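Side-chain contacts in periplasmic beta-glucosidase (PDB 6R5T), which probably hydrolyses terminal, non-reducing beta-D-glucosyl residues, releasing beta-D-glucose, as a periplasmic glycoside hydrolase of family 3: residues 626-631 with 635-640; 653-658 with 687-692. The protein carries 1 engineered substitution. All blocks are in the same frame, centred on the assembly; numbering follows the deposited sequence.

How the contacts relate
Both contacts belong to the C-terminal fibronectin type III-like sandwich, their centres about 14 Å apart. Contact 1 lies where the chain leaves the three-stranded sheet containing 636-645 and 686-694; contact 2 spans the interior between that sheet and the one containing 651-660. The two touch directly: A639 O lies 2.8 Å from F691 N, a probable hydrogen bond, and R640 NH1 is 2.5 Å from E688 OE1 in a salt bridge. The bound magnesium lies about 12 Å from the L631 side chain; the L657 side chain is also about 12 Å from that of D661, a magnesium ligand. Neither contact forms part of the glycan pocket (F50, W398, E486 and others), which the other two domains line.

Contact 1 (626-631 with 635-640); sequences LSSERL and ATLEAR
L626 and A639 form an antiparallel, non-hydrogen-bonded pair with CA atoms 4.5 Å apart, after which segment 626-631 leaves its partner through 627-629 and, as strand 630-631, joins the opposing sheet beside 725-732. This change of sheets by an edge strand resembles the A strand of immunoglobulin-like sandwiches.

S627 suits the point of departure because its short hydroxyl can stand in for a backbone carbonyl. S627 N donates to E638 O (2.8 Å), and E638 N donates to S627 OG (3.0 Å) almost straight, at 170°. With chi1 at 57°, OG sits between its own backbone N and carbonyl carbon, turned toward the neighbouring strand.

Leucines and alanine fill the sandwich side. L626 reaches A639 with CD2, 3.7 Å from the alanine CB, whose small size leaves room for the branch. Further along, L631 lays CD1 alongside the 635-637 backbone and 4.0 Å from L637 CB; F730 packs against L626, L631 and L637. L637 CD1 turns back to S628 O (3.6 Å).

Two residues apart on one strand, the long side chains of E638 and R640 pair: R640 NH2 meets E638 OE1 at 2.8 Å, with the oxygen in the guanidinium plane.

Contact 2 (653-658 with 687-692); sequences TVVQLY and REIVFR
V655 and L657 on one strand face I689 and F691 on another across the interior of the fibronectin type III-like beta sandwich. The strand segments run roughly the same way, 31° apart, with axes 9.5 Å from each other at closest approach; apolar side chains fill the gap.

The F691 ring, a broad flat filler, has L657 CB over the centre of one face, 4.0 Å from the centroid and practically on the ring normal, a CH-pi contact. I689 CG2, from the ring's own strand, lies against the opposite face, displaced toward the rim. V655 CG1 meets the ring's edge in plane, 3.9 Å from F691 CE2. L657 and F691 lie alongside one another, pointing opposite ways, and the leucine's forked end brings L657 CD1 to 3.5 Å from F691 CB. V655 and I689 meet tip to tip: the isoleucine's long CG1-CD1 arm reaches across to the short valine, and with CG1 anti to its carbonyl carbon (chi1 -61°) I689 brings CD1 to V655 CG2 at 3.4 Å, tighter than usual for two carbons.

Behind strand 653-658, V654 touches W98 in the rest of the enzyme. Q656 suits this buried place since both ends of its amide find partners: NE2 donates to V654 O (3.1 Å) and to G611 O, while Y658 OH donates to Q656 OE1 at 2.6 Å, in the carbonyl plane and on a lone pair.

Contact 1 (626-631 with 635-640)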
loop_
_atom_site.group_PDB
_atom_site.type_symbol
_atom_site.label_atom_id
_atom_site.label_comp_id
_atom_site.label_asym_id
_atom_site.label_seq_id
_atom_site.Cartn_x
_atom_site.Cartn_y
_atom_site.Cartn_z
ATOM N N LEU A 626 2.938 -36.873 -10.669
ATOM C CA LEU A 626 3.619 -36.969 -9.370
ATOM C C LEU A 626 3.965 -38.441 -9.100
ATOM O O LEU A 626 3.176 -39.311 -9.508
ATOM C CB LEU A 626 2.704 -36.432 -8.271
ATOM C CG LEU A 626 2.178 -35.022 -8.472
ATOM C CD1 LEU A 626 1.356 -34.590 -7.256
ATOM C CD2 LEU A 626 3.331 -34.058 -8.711
ATOM N N SER A 627 5.062 -38.671 -8.400
ATOM C CA SER A 627 5.600 -40.027 -8.121
ATOM C C SER A 627 4.664 -40.763 -7.148
ATOM O O SER A 627 4.674 -41.993 -7.158
ATOM C CB SER A 627 6.991 -39.982 -7.594
ATOM O OG SER A 627 7.059 -39.209 -6.441
ATOM N N SER A 628 3.868 -40.057 -6.344
ATOM C CA SER A 628 2.818 -40.705 -5.535
ATOM C C SER A 628 1.751 -39.698 -5.122
ATOM O O SER A 628 1.970 -38.488 -5.245
ATOM C CB SER A 628 3.369 -41.461 -4.341
ATOM O OG SER A 628 3.751 -40.622 -3.284
ATOM N N GLU A 629 0.657 -40.240 -4.629
ATOM C CA GLU A 629 -0.515 -39.464 -4.189
ATOM C C GLU A 629 -0.359 -39.102 -2.720
ATOM O O GLU A 629 -1.124 -38.260 -2.279
ATOM C CB GLU A 629 -1.779 -40.272 -4.449
ATOM C CG GLU A 629 -2.147 -40.310 -5.927
ATOM C CD GLU A 629 -3.553 -40.798 -6.255
ATOM O OE1 GLU A 629 -4.501 -40.512 -5.465
ATOM O OE2 GLU A 629 -3.708 -41.449 -7.318
ATOM N N ARG A 630 0.580 -39.740 -2.016
ATOM C CA ARG A 630 0.762 -39.570 -0.568
ATOM C C ARG A 630 2.235 -39.356 -0.308
ATOM O O ARG A 630 3.065 -39.956 -1.017
ATOM C CB ARG A 630 0.215 -40.805 0.141
ATOM C CG ARG A 630 -1.293 -40.897 0.059
ATOM C CD ARG A 630 -1.762 -42.313 0.350
ATOM N NE ARG A 630 -2.428 -42.296 1.633
ATOM C CZ ARG A 630 -2.486 -43.307 2.490
ATOM N NH1 ARG A 630 -3.113 -43.131 3.643
ATOM N NH2 ARG A 630 -1.915 -44.473 2.215
ATOM N N LEU A 631 2.551 -38.456 0.607
ATOM C CA LEU A 631 3.939 -38.159 1.005
ATOM C C LEU A 631 4.074 -38.376 2.506
ATOM O O LEU A 631 3.413 -37.711 3.310
ATOM C CB LEU A 631 4.317 -36.730 0.616
ATOM C CG LEU A 631 5.757 -36.329 0.917
ATOM C CD1 LEU A 631 6.722 -37.194 0.138
ATOM C CD2 LEU A 631 6.004 -34.838 0.633
ATOM N N ALA A 635 10.163 -38.115 3.639
ATOM C CA ALA A 635 10.316 -38.570 2.243
ATOM C C ALA A 635 10.305 -37.359 1.302
ATOM O O ALA A 635 9.915 -36.265 1.714
ATOM C CB ALA A 635 9.239 -39.550 1.889
ATOM N N THR A 636 10.724 -37.619 0.079
ATOM C CA THR A 636 10.715 -36.688 -1.075
ATOM C C THR A 636 9.726 -37.233 -2.082
ATOM O O THR A 636 9.537 -38.467 -2.216
ATOM C CB THR A 636 12.127 -36.530 -1.649
ATOM O OG1 THR A 636 12.839 -35.790 -0.658
ATOM C CG2 THR A 636 12.215 -35.742 -2.929
ATOM N N LEU A 637 9.097 -36.296 -2.773
ATOM C CA LEU A 637 8.159 -36.517 -3.879
ATOM C C LEU A 637 8.871 -36.024 -5.141
ATOM O O LEU A 637 9.649 -35.027 -5.043
ATOM C CB LEU A 637 6.923 -35.659 -3.552
ATOM C CG LEU A 637 5.729 -35.828 -4.473
ATOM C CD1 LEU A 637 4.650 -36.624 -3.771
ATOM C CD2 LEU A 637 5.185 -34.484 -4.922
ATOM N N GLU A 638 8.609 -36.675 -6.269
ATOM C CA GLU A 638 9.017 -36.148 -7.605
ATOM C C GLU A 638 7.783 -35.690 -8.390
ATOM O O GLU A 638 6.769 -36.406 -8.446
ATOM C CB GLU A 638 9.823 -37.199 -8.368
ATOM C CG GLU A 638 11.156 -37.522 -7.715
ATOM C CD GLU A 638 11.928 -38.617 -8.433
ATOM O OE1 GLU A 638 11.329 -39.294 -9.309
ATOM O OE2 GLU A 638 13.134 -38.759 -8.140
ATOM N N ALA A 639 7.934 -34.563 -9.089
ATOM C CA ALA A 639 6.968 -34.021 -10.059
ATOM C C ALA A 639 7.673 -34.050 -11.400
ATOM O O ALA A 639 8.765 -33.426 -11.525
ATOM C CB ALA A 639 6.569 -32.639 -9.646
ATOM N N ARG A 640 7.106 -34.797 -12.342
ATOM C CA ARG A 640 7.746 -34.956 -13.651
ATOM C C ARG A 640 6.904 -34.367 -14.759
ATOM O O ARG A 640 5.670 -34.571 -14.824
ATOM C CB ARG A 640 8.002 -36.431 -13.960
ATOM C CG ARG A 640 9.103 -37.032 -13.110
ATOM C CD ARG A 640 9.435 -38.459 -13.543
ATOM N NE ARG A 640 10.361 -39.012 -12.560
ATOM C CZ ARG A 640 11.520 -39.602 -12.836
ATOM N NH1 ARG A 640 11.900 -39.810 -14.088
ATOM N NH2 ARG A 640 12.281 -40.032 -11.843
#

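Contact 2 (653-658 with 687-692)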
loop_
_atom_site.group_PDB
_atom_site.type_symbol
_atom_site.label_atom_id
_atom_site.label_comp_id
_atom_site.label_asym_id
_atom_site.label_seq_id
_atom_site.Cartn_x
_atom_site.Cartn_y
_atom_site.Cartn_z
ATOM N N THR A 653 13.452 -21.845 -22.479
ATOM C CA THR A 653 12.323 -21.372 -21.658
ATOM C C THR A 653 12.567 -21.837 -20.230
ATOM O O THR A 653 13.613 -22.454 -19.921
ATOM C CB THR A 653 10.978 -21.840 -22.212
ATOM O OG1 THR A 653 9.937 -21.197 -21.462
ATOM C CG2 THR A 653 10.775 -23.328 -22.089
ATOM N N VAL A 654 11.684 -21.423 -19.344
ATOM C CA VAL A 654 11.847 -21.721 -17.904
ATOM C C VAL A 654 10.588 -22.458 -17.452
ATOM O O VAL A 654 9.469 -21.847 -17.476
ATOM C CB VAL A 654 12.054 -20.458 -17.071
ATOM C CG1 VAL A 654 12.282 -20.832 -15.604
ATOM C CG2 VAL A 654 13.203 -19.603 -17.638
ATOM N N VAL A 655 10.746 -23.698 -17.026
ATOM C CA VAL A 655 9.643 -24.493 -16.456
ATOM C C VAL A 655 9.547 -24.163 -14.981
ATOM O O VAL A 655 10.581 -24.239 -14.268
ATOM C CB VAL A 655 9.841 -25.989 -16.677
ATOM C CG1 VAL A 655 8.654 -26.753 -16.131
ATOM C CG2 VAL A 655 10.019 -26.287 -18.157
ATOM N N GLN A 656 8.375 -23.716 -14.557
ATOM C CA GLN A 656 8.179 -23.215 -13.185
ATOM C C GLN A 656 7.270 -24.172 -12.411
ATOM O O GLN A 656 6.272 -24.608 -12.974
ATOM C CB GLN A 656 7.551 -21.819 -13.244
ATOM C CG GLN A 656 8.462 -20.865 -14.003
ATOM C CD GLN A 656 7.722 -19.763 -14.722
ATOM O OE1 GLN A 656 6.815 -19.134 -14.147
ATOM N NE2 GLN A 656 8.158 -19.450 -15.943
ATOM N N LEU A 657 7.619 -24.425 -11.162
ATOM C CA LEU A 657 6.830 -25.247 -10.259
ATOM C C LEU A 657 6.327 -24.368 -9.130
ATOM O O LEU A 657 7.150 -23.747 -8.423
ATOM C CB LEU A 657 7.641 -26.433 -9.748
ATOM C CG LEU A 657 6.784 -27.403 -8.932
ATOM C CD1 LEU A 657 7.248 -28.823 -9.115
ATOM C CD2 LEU A 657 6.785 -27.024 -7.459
ATOM N N TYR A 658 5.027 -24.424 -8.894
ATOM C CA TYR A 658 4.382 -23.673 -7.805
ATOM C C TYR A 658 3.671 -24.666 -6.904
ATOM O O TYR A 658 3.174 -25.701 -7.375
ATOM C CB TYR A 658 3.388 -22.629 -8.335
ATOM C CG TYR A 658 4.026 -21.639 -9.274
ATOM C CD1 TYR A 658 4.126 -21.886 -10.624
ATOM C CD2 TYR A 658 4.512 -20.428 -8.800
ATOM C CE1 TYR A 658 4.710 -20.957 -11.491
ATOM C CE2 TYR A 658 5.099 -19.506 -9.645
ATOM C CZ TYR A 658 5.171 -19.749 -10.997
ATOM O OH TYR A 658 5.822 -18.793 -11.749
ATOM N N ARG A 687 13.076 -32.688 -23.076
ATOM C CA ARG A 687 13.814 -32.916 -21.836
ATOM C C ARG A 687 12.794 -33.317 -20.785
ATOM O O ARG A 687 11.793 -32.584 -20.618
ATOM C CB ARG A 687 14.565 -31.648 -21.415
ATOM C CG ARG A 687 15.436 -31.777 -20.166
ATOM C CD ARG A 687 16.863 -32.257 -20.431
ATOM N NE ARG A 687 17.475 -31.540 -21.550
ATOM C CZ ARG A 687 18.219 -30.446 -21.461
ATOM N NH1 ARG A 687 18.538 -29.937 -20.281
ATOM N NH2 ARG A 687 18.663 -29.868 -22.571
ATOM N N GLU A 688 13.043 -34.440 -20.118
ATOM C CA GLU A 688 12.276 -34.827 -18.922
ATOM C C GLU A 688 12.809 -33.975 -17.780
ATOM O O GLU A 688 14.018 -33.922 -17.523
ATOM C CB GLU A 688 12.390 -36.316 -18.547
ATOM C CG GLU A 688 11.369 -36.617 -17.424
ATOM C CD GLU A 688 10.976 -38.025 -17.000
ATOM O OE1 GLU A 688 11.772 -38.686 -16.322
ATOM O OE2 GLU A 688 9.805 -38.409 -17.228
ATOM N N ILE A 689 11.910 -33.257 -17.142
ATOM C CA ILE A 689 12.247 -32.405 -15.989
ATOM C C ILE A 689 11.689 -33.123 -14.775
ATOM O O ILE A 689 10.498 -33.579 -14.807
ATOM C CB ILE A 689 11.686 -31.000 -16.199
ATOM C CG1 ILE A 689 12.323 -30.398 -17.452
ATOM C CG2 ILE A 689 11.939 -30.143 -14.986
ATOM C CD1 ILE A 689 11.590 -29.279 -18.025
ATOM N N VAL A 690 12.550 -33.287 -13.781
ATOM C CA VAL A 690 12.175 -33.910 -12.500
ATOM C C VAL A 690 12.394 -32.879 -11.412
ATOM O O VAL A 690 13.532 -32.417 -11.243
ATOM C CB VAL A 690 13.019 -35.161 -12.254
ATOM C CG1 VAL A 690 12.563 -35.851 -10.992
ATOM C CG2 VAL A 690 12.986 -36.084 -13.456
ATOM N N PHE A 691 11.323 -32.438 -10.782
ATOM C CA PHE A 691 11.395 -31.590 -9.592
ATOM C C PHE A 691 11.295 -32.500 -8.391
ATOM O O PHE A 691 10.414 -33.361 -8.366
ATOM C CB PHE A 691 10.255 -30.579 -9.605
ATOM C CG PHE A 691 10.321 -29.593 -10.726
ATOM C CD1 PHE A 691 11.224 -28.542 -10.656
ATOM C CD2 PHE A 691 9.483 -29.651 -11.809
ATOM C CE1 PHE A 691 11.277 -27.588 -11.654
ATOM C CE2 PHE A 691 9.528 -28.685 -12.802
ATOM C CZ PHE A 691 10.428 -27.656 -12.722
ATOM N N ARG A 692 12.062 -32.164 -7.371
ATOM C CA ARG A 692 11.971 -32.808 -6.053
ATOM C C ARG A 692 11.272 -31.858 -5.079
ATOM O O ARG A 692 11.559 -30.634 -5.097
ATOM C CB ARG A 692 13.374 -33.145 -5.549
ATOM C CG ARG A 692 14.004 -34.330 -6.258
ATOM C CD ARG A 692 15.333 -34.760 -5.631
ATOM N NE ARG A 692 15.354 -34.640 -4.176
ATOM C CZ ARG A 692 16.162 -35.300 -3.358
ATOM N NH1 ARG A 692 17.032 -36.162 -3.841
ATOM N NH2 ARG A 692 16.106 -35.106 -2.050
#